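Local coordinates for cyclic nucleotide-binding protein (Brucella abortus biovar 1, PDB 5D1I) that has no established function but contains a cyclic nucleotide-binding domain of the cupin type, as in nucleotide-responsive transcription factors, at residues 65-70 with 106-111. Residues are numbered along the deposited sequence; the frame is centred on the assembly and turned at random.
Sequences TGTITL and VADVET
The Asp108 carboxylate is met head-on by the hydroxyl of Thr69: OG1 lies 2.7 Å from OD1 and equally far from OD2, close enough to bond to either. Thr69 N stands off the carboxylate plane on one side, displaced toward the oxygen end and 3.8 Å from CG, while Thr67 CG2 comes up obliquely beside OD2. In Thr69 the hydroxyl lies anti to the carbonyl carbon (chi1 -68°), which directs it at the acid.

Next to this carboxylate-hydroxyl contact two antiparallel strands end their pairing. Thr69 and Val106 form a hydrogen-bonded pair, with Thr69 N to Val106 O at 2.8 Å and a return bond from Val106 N; Ile68 and Ala107 follow as a non-hydrogen-bonded pair. One more bond, from Asp108 N to Thr67 O, holds the acid's own backbone.

Beyond this the regular ladder stops, yet the chains stay close: Gly66 CA and Thr111 CA are 4.0 Å apart. Thr111 OG1 donates to Val109 O at 2.7 Å, from above the carbonyl plane, and accepts a weak, bent bond from Thr67 N (128° at the hydrogen). Gly66, at a positive phi of 113° and with no side chain to intervene, brings its CA to 3.5 Å from Thr111 OG1. Thr111 CG2 meets Ile68 CG1 and CD1, the side chains crossing at roughly a right angle.

The contact lies in the wall of the beta barrel, where the ladder gives way to backbone and side-chain bonds. Strand 104-107 lies between 49-51 and 68-74, with 77-84 beyond; Ile68 and Thr111 pack on Ile63 of strand 56-63, and Leu70 touches Glu25 of the second subunit.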
ATOM      1  N   THR A  65      -0.304  -9.772 -11.343  1.00 16.41           N
ATOM      2  CA  THR A  65      -1.195 -10.917 -11.494  1.00 17.60           C
ATOM      3  C   THR A  65      -0.624 -12.120 -10.751  1.00 20.67           C
ATOM      4  O   THR A  65       0.590 -12.254 -10.626  1.00 15.29           O
ATOM      5  CB  THR A  65      -1.417 -11.293 -12.977  1.00 18.84           C
ATOM      6  OG1 THR A  65      -0.165 -11.638 -13.580  1.00 19.89           O
ATOM      7  CG2 THR A  65      -2.048 -10.141 -13.743  1.00 22.26           C
ATOM      8  N   GLY A  66      -1.500 -12.988 -10.256  1.00 19.62           N
ATOM      9  CA  GLY A  66      -1.064 -14.213  -9.608  1.00 17.19           C
ATOM     10  C   GLY A  66      -1.352 -14.261  -8.121  1.00 20.42           C
ATOM     11  O   GLY A  66      -2.032 -13.391  -7.575  1.00 19.36           O
ATOM     12  N   THR A  67      -0.829 -15.291  -7.463  1.00 15.65           N
ATOM     13  CA  THR A  67      -1.064 -15.487  -6.039  1.00 15.22           C
ATOM     14  C   THR A  67       0.211 -15.933  -5.336  1.00 16.97           C
ATOM     15  O   THR A  67       0.916 -16.836  -5.801  1.00 16.13           O
ATOM     16  CB  THR A  67      -2.172 -16.535  -5.779  1.00 19.57           C
ATOM     17  OG1 THR A  67      -3.340 -16.203  -6.540  1.00 30.13           O
ATOM     18  CG2 THR A  67      -2.528 -16.582  -4.302  1.00 24.46           C
ATOM     19  N   ILE A  68       0.492 -15.296  -4.209  1.00 14.24           N
ATOM     20  CA  ILE A  68       1.661 -15.602  -3.408  1.00 14.27           C
ATOM     21  C   ILE A  68       1.227 -15.946  -1.990  1.00 18.71           C
ATOM     22  O   ILE A  68       0.451 -15.213  -1.379  1.00 18.30           O
ATOM     23  CB  ILE A  68       2.646 -14.416  -3.384  1.00 13.19           C
ATOM     24  CG1 ILE A  68       3.397 -14.321  -4.713  1.00 13.46           C
ATOM     25  CG2 ILE A  68       3.623 -14.537  -2.222  1.00 13.17           C
ATOM     26  CD1 ILE A  68       4.249 -13.073  -4.840  1.00 17.04           C
ATOM     27  N   THR A  69       1.707 -17.073  -1.478  1.00 15.48           N
ATOM     28  CA  THR A  69       1.455 -17.433  -0.090  1.00 15.82           C
ATOM     29  C   THR A  69       2.562 -16.905   0.816  1.00 16.39           C
ATOM     30  O   THR A  69       3.746 -17.160   0.580  1.00 15.97           O
ATOM     31  CB  THR A  69       1.335 -18.955   0.081  1.00 17.58           C
ATOM     32  OG1 THR A  69       0.142 -19.405  -0.563  1.00 23.12           O
ATOM     33  CG2 THR A  69       1.271 -19.328   1.551  1.00 21.83           C
ATOM     34  N   LEU A  70       2.170 -16.150   1.839  1.00 14.54           N
ATOM     35  CA  LEU A  70       3.097 -15.680   2.860  1.00 14.24           C
ATOM     36  C   LEU A  70       3.148 -16.693   3.988  1.00 15.50           C
ATOM     37  O   LEU A  70       2.114 -17.214   4.401  1.00 18.20           O
ATOM     38  CB  LEU A  70       2.673 -14.314   3.401  1.00 14.96           C
ATOM     39  CG  LEU A  70       2.435 -13.198   2.385  1.00 11.92           C
ATOM     40  CD1 LEU A  70       2.087 -11.903   3.107  1.00 13.86           C
ATOM     41  CD2 LEU A  70       3.656 -13.007   1.499  1.00 11.76           C
ATOM     42  N   VAL A 106       6.100 -17.487  -1.380  1.00 16.53           N
ATOM     43  CA  VAL A 106       6.213 -18.397  -2.511  1.00 17.72           C
ATOM     44  C   VAL A 106       5.034 -18.200  -3.460  1.00 17.32           C
ATOM     45  O   VAL A 106       3.900 -18.005  -3.023  1.00 16.82           O
ATOM     46  CB  VAL A 106       6.282 -19.873  -2.044  1.00 19.52           C
ATOM     47  CG1 VAL A 106       5.032 -20.251  -1.262  1.00 21.24           C
ATOM     48  CG2 VAL A 106       6.485 -20.815  -3.226  1.00 20.98           C
ATOM     49  N   ALA A 107       5.310 -18.223  -4.760  1.00 17.68           N
ATOM     50  CA  ALA A 107       4.255 -18.127  -5.759  1.00 17.64           C
ATOM     51  C   ALA A 107       3.448 -19.416  -5.802  1.00 19.06           C
ATOM     52  O   ALA A 107       4.006 -20.490  -6.020  1.00 20.56           O
ATOM     53  CB  ALA A 107       4.844 -17.827  -7.130  1.00 17.87           C
ATOM     54  N   ASP A 108       2.140 -19.307  -5.589  1.00 18.78           N
ATOM     55  CA  ASP A 108       1.244 -20.458  -5.684  1.00 20.26           C
ATOM     56  C   ASP A 108       1.017 -20.840  -7.135  1.00 22.94           C
ATOM     57  O   ASP A 108       0.973 -22.016  -7.486  1.00 22.97           O
ATOM     58  CB  ASP A 108      -0.098 -20.162  -5.017  1.00 24.23           C
ATOM     59  CG  ASP A 108       0.045 -19.802  -3.555  1.00 28.35           C
ATOM     60  OD1 ASP A 108       1.023 -20.251  -2.926  1.00 33.01           O
ATOM     61  OD2 ASP A 108      -0.819 -19.070  -3.032  1.00 36.08           O
ATOM     62  N   VAL A 109       0.846 -19.826  -7.973  1.00 23.06           N
ATOM     63  CA  VAL A 109       0.668 -20.015  -9.404  1.00 21.20           C
ATOM     64  C   VAL A 109       1.621 -19.069 -10.116  1.00 20.38           C
ATOM     65  O   VAL A 109       2.297 -18.272  -9.458  1.00 19.12           O
ATOM     66  CB  VAL A 109      -0.778 -19.736  -9.843  1.00 21.28           C
ATOM     67  CG1 VAL A 109      -1.734 -20.719  -9.183  1.00 22.38           C
ATOM     68  CG2 VAL A 109      -1.161 -18.304  -9.502  1.00 19.54           C
ATOM     69  N   GLU A 110       1.685 -19.149 -11.444  1.00 22.59           N
ATOM     70  CA  GLU A 110       2.510 -18.209 -12.194  1.00 20.64           C
ATOM     71  C   GLU A 110       2.092 -16.792 -11.833  1.00 18.93           C
ATOM     72  O   GLU A 110       0.921 -16.437 -11.941  1.00 21.70           O
ATOM     73  CB  GLU A 110       2.403 -18.424 -13.701  1.00 24.97           C
ATOM     74  CG  GLU A 110       3.276 -17.456 -14.483  1.00 21.52           C
ATOM     75  CD  GLU A 110       3.229 -17.692 -15.974  1.00 33.70           C
ATOM     76  OE1 GLU A 110       3.996 -18.547 -16.459  1.00 38.03           O
ATOM     77  OE2 GLU A 110       2.430 -17.021 -16.658  1.00 37.04           O
ATOM     78  N   THR A 111       3.056 -16.002 -11.380  1.00 17.91           N
ATOM     79  CA  THR A 111       2.776 -14.702 -10.781  1.00 17.47           C
ATOM     80  C   THR A 111       3.703 -13.636 -11.346  1.00 23.66           C
ATOM     81  O   THR A 111       4.909 -13.852 -11.479  1.00 23.91           O
ATOM     82  CB  THR A 111       2.921 -14.764  -9.245  1.00 15.58           C
ATOM     83  OG1 THR A 111       1.960 -15.686  -8.719  1.00 16.13           O
ATOM     84  CG2 THR A 111       2.707 -13.395  -8.604  1.00 14.15           C
TER
HETATM   85  O   HOH W   1       0.427 -14.113 -13.544  1.00 24.65           O